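PDB 5ZQI: alginate lyase AlgAT5 from Defluviitalea, which probably cleaves the polysaccharide alginate by beta-elimination, as a lyase of polysaccharide lyase family 7. Local coordinates for residues 57-71 with 81-95. Numbering follows the deposited sequence. Where two conformers were deposited one is given.
Sequences LPSDILDLTNWKLTL and QPELDSYEHSEYFHV
Gln81 begins the contact, its chain bent about CB-CG (chi2 -72°) to bring the amide back to the Leu64 carbonyl. Gln81 NE2 gives Leu64 O a hydrogen bond of 3.0 Å that comes from above the carbonyl plane, while Trp67 N reaches the same oxygen from the opposite face; a water joins Gln81 N to Trp67 O. Leu84 lies against Leu64, Trp67 and Leu69, with Leu84 CD2 3.5 Å from Trp67 O and CD1 against Leu69 CB. Asp85 offers its backbone: Ser59 OG donates to Asp85 O over 2.6 Å. A second water, accepting from Ser59 N and donating to Leu84 O and Tyr87 O, links the helical turn 58-61 to this loop. The Tyr87 ring lies obliquely to the methyls of Leu69 and Leu71, with OH 3.4 Å from Leu71 CD1. The Leu57 side chain crosses that of Glu88 at about a right angle, Leu57 CD2 against Glu88 CD. Phe93, with CG anti to the backbone N (chi1 178°), pushes its ring between two CH-pi partners, Leu69 CD2 centred over one face, 3.7 Å from the centroid, and Pro58 CG over the other, nearer the rim; Leu64 CD1 meets the edge at CZ. With an alanine here the Leu69 and Pro58 side chains would lose the ring between them, and a gap is likely to open where it lies. Val95 CG2 packs 3.4 Å from Leu57 C and meets Ile61 CG1 tip to tip. The contact bridges two sheets of the beta-sandwich: strand 67-70 pairs with 78-79 and 120-127, whereas 93-95 edges the other sheet beside 102-107, whose Phe104 meets the Phe93 ring and whose Val102 touches Pro58 and Ile61.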
loop_
_atom_site.group_PDB
_atom_site.type_symbol
_atom_site.label_atom_id
_atom_site.label_comp_id
_atom_site.label_asym_id
_atom_site.label_seq_id
_atom_site.Cartn_x
_atom_site.Cartn_y
_atom_site.Cartn_z
ATOM N N LEU A 57 17.820 2.717 8.370
ATOM C CA LEU A 57 17.268 2.119 7.168
ATOM C C LEU A 57 15.796 1.817 7.357
ATOM O O LEU A 57 15.324 1.726 8.498
ATOM C CB LEU A 57 17.987 0.807 6.830
ATOM C CG LEU A 57 19.461 0.955 6.514
ATOM C CD1 LEU A 57 20.119 -0.403 6.473
ATOM C CD2 LEU A 57 19.614 1.684 5.195
ATOM N N PRO A 58 15.017 1.688 6.286
ATOM C CA PRO A 58 13.592 1.345 6.476
ATOM C C PRO A 58 13.362 0.130 7.369
ATOM O O PRO A 58 12.376 0.091 8.125
ATOM C CB PRO A 58 13.106 1.135 5.034
ATOM C CG PRO A 58 13.988 2.142 4.246
ATOM C CD PRO A 58 15.348 1.974 4.873
ATOM N N SER A 59 14.238 -0.866 7.295
ATOM C CA SER A 59 14.151 -2.061 8.121
ATOM C C SER A 59 14.341 -1.795 9.613
ATOM O O SER A 59 13.994 -2.671 10.409
ATOM C CB SER A 59 15.189 -3.062 7.650
ATOM O OG SER A 59 16.508 -2.563 7.837
ATOM N N ASP A 60 14.829 -0.620 10.000
ATOM C CA ASP A 60 14.920 -0.214 11.396
ATOM C C ASP A 60 13.625 0.402 11.916
ATOM O O ASP A 60 13.449 0.509 13.132
ATOM C CB ASP A 60 16.032 0.833 11.583
ATOM C CG ASP A 60 17.429 0.290 11.302
ATOM O OD1 ASP A 60 17.793 -0.769 11.862
ATOM O OD2 ASP A 60 18.161 0.943 10.527
ATOM N N ILE A 61 12.746 0.847 11.023
ATOM C CA ILE A 61 11.493 1.512 11.377
ATOM C C ILE A 61 10.326 0.546 11.323
ATOM O O ILE A 61 9.484 0.524 12.218
ATOM C CB ILE A 61 11.241 2.717 10.437
ATOM C CG1 ILE A 61 12.408 3.703 10.495
ATOM C CG2 ILE A 61 9.883 3.359 10.784
ATOM C CD1 ILE A 61 12.591 4.330 11.815
ATOM N N LEU A 62 10.264 -0.243 10.250
ATOM C CA LEU A 62 9.205 -1.210 10.010
ATOM C C LEU A 62 9.807 -2.607 10.015
ATOM O O LEU A 62 10.971 -2.790 9.648
ATOM C CB LEU A 62 8.522 -0.954 8.664
ATOM C CG LEU A 62 7.961 0.447 8.455
ATOM C CD1 LEU A 62 7.399 0.478 6.996
ATOM C CD2 LEU A 62 6.951 0.862 9.454
ATOM N N ASP A 63 9.017 -3.585 10.467
ATOM C CA ASP A 63 9.427 -4.993 10.436
ATOM C C ASP A 63 9.233 -5.472 9.007
ATOM O O ASP A 63 8.102 -5.761 8.600
ATOM C CB ASP A 63 8.604 -5.831 11.403
ATOM C CG ASP A 63 8.999 -7.284 11.399
ATOM O OD1 ASP A 63 9.895 -7.658 10.619
ATOM O OD2 ASP A 63 8.385 -8.061 12.176
ATOM N N LEU A 64 10.322 -5.564 8.242
ATOM C CA LEU A 64 10.235 -5.910 6.830
ATOM C C LEU A 64 10.456 -7.388 6.554
ATOM O O LEU A 64 10.515 -7.797 5.383
ATOM C CB LEU A 64 11.200 -5.058 6.018
ATOM C CG LEU A 64 10.928 -3.554 6.025
ATOM C CD1 LEU A 64 12.066 -2.842 5.209
ATOM C CD2 LEU A 64 9.566 -3.198 5.491
ATOM N N THR A 65 10.542 -8.204 7.601
ATOM C CA THR A 65 10.847 -9.619 7.470
ATOM C C THR A 65 9.999 -10.308 6.411
ATOM O O THR A 65 10.521 -11.055 5.578
ATOM C CB THR A 65 10.651 -10.293 8.823
ATOM O OG1 THR A 65 11.467 -9.651 9.817
ATOM C CG2 THR A 65 10.994 -11.789 8.759
ATOM N N ASN A 66 8.685 -10.136 6.471
ATOM C CA ASN A 66 7.751 -10.865 5.624
ATOM C C ASN A 66 7.141 -9.932 4.588
ATOM O O ASN A 66 5.931 -9.928 4.359
ATOM C CB ASN A 66 6.674 -11.540 6.470
ATOM C CG ASN A 66 7.118 -12.866 7.001
ATOM O OD1 ASN A 66 7.987 -13.526 6.416
ATOM N ND2 ASN A 66 6.547 -13.265 8.126
ATOM N N TRP A 67 8.009 -9.179 3.917
ATOM C CA TRP A 67 7.604 -8.356 2.800
ATOM C C TRP A 67 8.661 -8.449 1.709
ATOM O O TRP A 67 9.813 -8.767 1.967
ATOM C CB TRP A 67 7.452 -6.896 3.207
ATOM C CG TRP A 67 6.382 -6.528 4.225
ATOM C CD1 TRP A 67 6.553 -6.314 5.556
ATOM C CD2 TRP A 67 4.992 -6.322 3.960
ATOM N NE1 TRP A 67 5.355 -5.967 6.133
ATOM C CE2 TRP A 67 4.380 -5.955 5.170
ATOM C CE3 TRP A 67 4.213 -6.381 2.802
ATOM C CZ2 TRP A 67 3.035 -5.698 5.264
ATOM C CZ3 TRP A 67 2.864 -6.122 2.893
ATOM C CH2 TRP A 67 2.287 -5.757 4.110
ATOM N N LYS A 68 8.263 -8.127 0.480
ATOM C CA LYS A 68 9.187 -7.801 -0.603
ATOM C C LYS A 68 8.752 -6.470 -1.197
ATOM O O LYS A 68 7.575 -6.096 -1.092
ATOM C CB LYS A 68 9.258 -8.894 -1.663
ATOM C CG LYS A 68 8.049 -9.157 -2.465
ATOM C CD LYS A 68 8.367 -10.153 -3.610
ATOM C CE LYS A 68 7.123 -10.562 -4.339
ATOM N NZ LYS A 68 7.461 -11.457 -5.482
ATOM N N LEU A 69 9.702 -5.745 -1.784
ATOM C CA LEU A 69 9.466 -4.394 -2.290
ATOM C C LEU A 69 9.515 -4.368 -3.814
ATOM O O LEU A 69 10.457 -4.906 -4.398
ATOM C CB LEU A 69 10.514 -3.430 -1.737
ATOM C CG LEU A 69 10.452 -1.984 -2.230
ATOM C CD1 LEU A 69 9.269 -1.246 -1.679
ATOM C CD2 LEU A 69 11.763 -1.266 -1.840
ATOM N N THR A 70 8.513 -3.738 -4.444
ATOM C CA THR A 70 8.574 -3.391 -5.862
ATOM C C THR A 70 8.879 -1.903 -6.013
ATOM O O THR A 70 8.259 -1.068 -5.341
ATOM C CB THR A 70 7.283 -3.730 -6.587
ATOM O OG1 THR A 70 7.004 -5.131 -6.402
ATOM C CG2 THR A 70 7.397 -3.383 -8.091
ATOM N N LEU A 71 9.846 -1.576 -6.885
ATOM C CA LEU A 71 10.304 -0.218 -7.129
ATOM C C LEU A 71 9.647 0.414 -8.342
ATOM O O LEU A 71 9.065 -0.262 -9.197
ATOM C CB LEU A 71 11.816 -0.228 -7.357
ATOM C CG LEU A 71 12.706 -0.589 -6.168
ATOM C CD1 LEU A 71 14.154 -0.821 -6.622
ATOM C CD2 LEU A 71 12.655 0.436 -5.077
ATOM N N GLN A 81 13.937 -10.182 0.660
ATOM C CA GLN A 81 14.833 -10.576 1.722
ATOM C C GLN A 81 15.771 -11.657 1.192
ATOM O O GLN A 81 15.359 -12.509 0.396
ATOM C CB GLN A 81 14.041 -11.104 2.917
ATOM C CG GLN A 81 13.238 -10.002 3.645
ATOM C CD GLN A 81 14.081 -9.027 4.454
ATOM O OE1 GLN A 81 15.287 -9.164 4.542
ATOM N NE2 GLN A 81 13.449 -8.008 4.992
ATOM N N PRO A 82 17.045 -11.670 1.636
ATOM C CA PRO A 82 17.588 -10.836 2.716
ATOM C C PRO A 82 18.114 -9.462 2.317
ATOM O O PRO A 82 18.414 -8.651 3.202
ATOM C CB PRO A 82 18.752 -11.685 3.259
ATOM C CG PRO A 82 19.228 -12.461 2.041
ATOM C CD PRO A 82 17.963 -12.754 1.249
ATOM N N GLU A 83 18.222 -9.189 1.012
ATOM C CA GLU A 83 18.726 -7.890 0.587
ATOM C C GLU A 83 17.867 -6.740 1.104
ATOM O O GLU A 83 18.397 -5.678 1.426
ATOM C CB GLU A 83 18.811 -7.845 -0.932
ATOM C CG GLU A 83 19.856 -8.751 -1.517
ATOM C CD GLU A 83 19.403 -10.228 -1.692
ATOM O OE1 GLU A 83 18.179 -10.510 -1.538
ATOM O OE2 GLU A 83 20.274 -11.071 -2.005
ATOM N N LEU A 84 16.558 -6.936 1.245
ATOM C CA LEU A 84 15.700 -5.841 1.683
ATOM C C LEU A 84 16.075 -5.345 3.074
ATOM O O LEU A 84 15.902 -4.156 3.368
ATOM C CB LEU A 84 14.230 -6.281 1.628
ATOM C CG LEU A 84 13.175 -5.265 2.028
ATOM C CD1 LEU A 84 13.205 -4.032 1.159
ATOM C CD2 LEU A 84 11.755 -5.873 1.970
ATOM N N ASP A 85 16.612 -6.214 3.931
ATOM C CA ASP A 85 16.988 -5.787 5.273
ATOM C C ASP A 85 18.003 -4.646 5.264
ATOM O O ASP A 85 18.054 -3.861 6.215
ATOM C CB ASP A 85 17.566 -6.976 6.048
ATOM C CG ASP A 85 17.888 -6.637 7.502
ATOM O OD1 ASP A 85 16.946 -6.266 8.227
ATOM O OD2 ASP A 85 19.072 -6.710 7.910
ATOM N N SER A 86 18.846 -4.551 4.243
ATOM C CA SER A 86 19.864 -3.507 4.198
ATOM C C SER A 86 19.634 -2.502 3.070
ATOM O O SER A 86 20.537 -1.710 2.763
ATOM C CB SER A 86 21.263 -4.134 4.073
ATOM O OG SER A 86 21.378 -4.859 2.863
ATOM N N TYR A 87 18.456 -2.503 2.467
ATOM C CA TYR A 87 18.189 -1.707 1.271
ATOM C C TYR A 87 17.572 -0.346 1.600
ATOM O O TYR A 87 16.673 -0.228 2.450
ATOM C CB TYR A 87 17.251 -2.465 0.322
ATOM C CG TYR A 87 16.978 -1.700 -0.958
ATOM C CD1 TYR A 87 17.887 -1.715 -2.015
ATOM C CD2 TYR A 87 15.832 -0.917 -1.083
ATOM C CE1 TYR A 87 17.619 -0.990 -3.172
ATOM C CE2 TYR A 87 15.569 -0.184 -2.247
ATOM C CZ TYR A 87 16.487 -0.197 -3.254
ATOM O OH TYR A 87 16.262 0.575 -4.386
ATOM N N GLU A 88 18.006 0.683 0.868
ATOM C CA GLU A 88 17.279 1.947 0.818
ATOM C C GLU A 88 17.495 2.540 -0.575
ATOM O O GLU A 88 18.415 2.152 -1.303
ATOM C CB GLU A 88 17.731 2.932 1.912
ATOM C CG GLU A 88 19.142 3.422 1.769
ATOM C CD GLU A 88 19.471 4.571 2.698
ATOM O OE1 GLU A 88 20.665 4.718 3.088
ATOM O OE2 GLU A 88 18.543 5.369 3.008
ATOM N N HIS A 89 16.634 3.484 -0.933
ATOM C CA HIS A 89 16.806 4.320 -2.113
ATOM C C HIS A 89 16.524 5.753 -1.695
ATOM O O HIS A 89 15.410 6.055 -1.252
ATOM C CB HIS A 89 15.883 3.901 -3.236
ATOM C CG HIS A 89 16.182 4.581 -4.527
ATOM N ND1 HIS A 89 16.029 5.943 -4.707
ATOM C CD2 HIS A 89 16.698 4.111 -5.687
ATOM C CE1 HIS A 89 16.407 6.267 -5.924
ATOM N NE2 HIS A 89 16.804 5.172 -6.543
ATOM N N SER A 90 17.511 6.632 -1.867
ATOM C CA SER A 90 17.461 8.000 -1.340
ATOM C C SER A 90 16.246 8.782 -1.832
ATOM O O SER A 90 15.837 9.744 -1.176
ATOM C CB SER A 90 18.744 8.722 -1.716
ATOM O OG SER A 90 18.790 8.916 -3.106
ATOM N N GLU A 91 15.702 8.438 -2.997
ATOM C CA GLU A 91 14.505 9.120 -3.483
ATOM C C GLU A 91 13.211 8.355 -3.244
ATOM O O GLU A 91 12.181 8.970 -2.930
ATOM C CB GLU A 91 14.619 9.400 -4.984
ATOM C CG GLU A 91 13.478 10.269 -5.531
ATOM C CD GLU A 91 13.734 10.787 -6.919
ATOM O OE1 GLU A 91 14.767 10.427 -7.521
ATOM O OE2 GLU A 91 12.888 11.572 -7.408
ATOM N N TYR A 92 13.217 7.037 -3.403
ATOM C CA TYR A 92 11.963 6.292 -3.460
ATOM C C TYR A 92 11.604 5.504 -2.217
ATOM O O TYR A 92 10.404 5.240 -2.028
ATOM C CB TYR A 92 11.972 5.328 -4.680
ATOM C CG TYR A 92 12.182 6.057 -5.989
ATOM C CD1 TYR A 92 11.296 7.036 -6.409
ATOM C CD2 TYR A 92 13.283 5.803 -6.774
ATOM C CE1 TYR A 92 11.492 7.708 -7.591
ATOM C CE2 TYR A 92 13.515 6.501 -7.931
ATOM C CZ TYR A 92 12.632 7.442 -8.335
ATOM O OH TYR A 92 12.872 8.095 -9.519
ATOM N N PHE A 93 12.572 5.162 -1.357
ATOM C CA PHE A 93 12.314 4.221 -0.245
ATOM C C PHE A 93 13.356 4.436 0.852
ATOM O O PHE A 93 14.450 3.879 0.798
ATOM C CB PHE A 93 12.325 2.789 -0.756
ATOM C CG PHE A 93 12.114 1.718 0.304
ATOM C CD1 PHE A 93 10.860 1.493 0.832
ATOM C CD2 PHE A 93 13.171 0.924 0.738
ATOM C CE1 PHE A 93 10.670 0.489 1.757
ATOM C CE2 PHE A 93 12.990 -0.065 1.664
ATOM C CZ PHE A 93 11.712 -0.299 2.175
ATOM N N HIS A 94 13.020 5.277 1.787
ATOM C CA HIS A 94 13.977 5.717 2.789
ATOM C C HIS A 94 13.337 6.265 4.024
ATOM O O HIS A 94 12.246 6.554 4.031
ATOM C CB HIS A 94 14.895 6.797 2.134
ATOM C CG HIS A 94 14.231 8.058 1.800
ATOM N ND1 HIS A 94 13.618 8.271 0.614
ATOM C CD2 HIS A 94 14.005 9.155 2.525
ATOM C CE1 HIS A 94 13.069 9.462 0.617
ATOM N NE2 HIS A 94 13.287 10.017 1.763
ATOM N N VAL A 95 14.147 6.390 5.076
ATOM C CA VAL A 95 13.625 6.952 6.319
ATOM C C VAL A 95 13.526 8.471 6.201
ATOM O O VAL A 95 14.415 9.135 5.641
ATOM C CB VAL A 95 14.501 6.541 7.516
ATOM C CG1 VAL A 95 13.982 7.136 8.834
ATOM C CG2 VAL A 95 14.570 5.007 7.604
HETATM O O HOH W 1 15.599 -1.551 4.643
HETATM O O HOH W 2 11.127 -10.836 0.646
#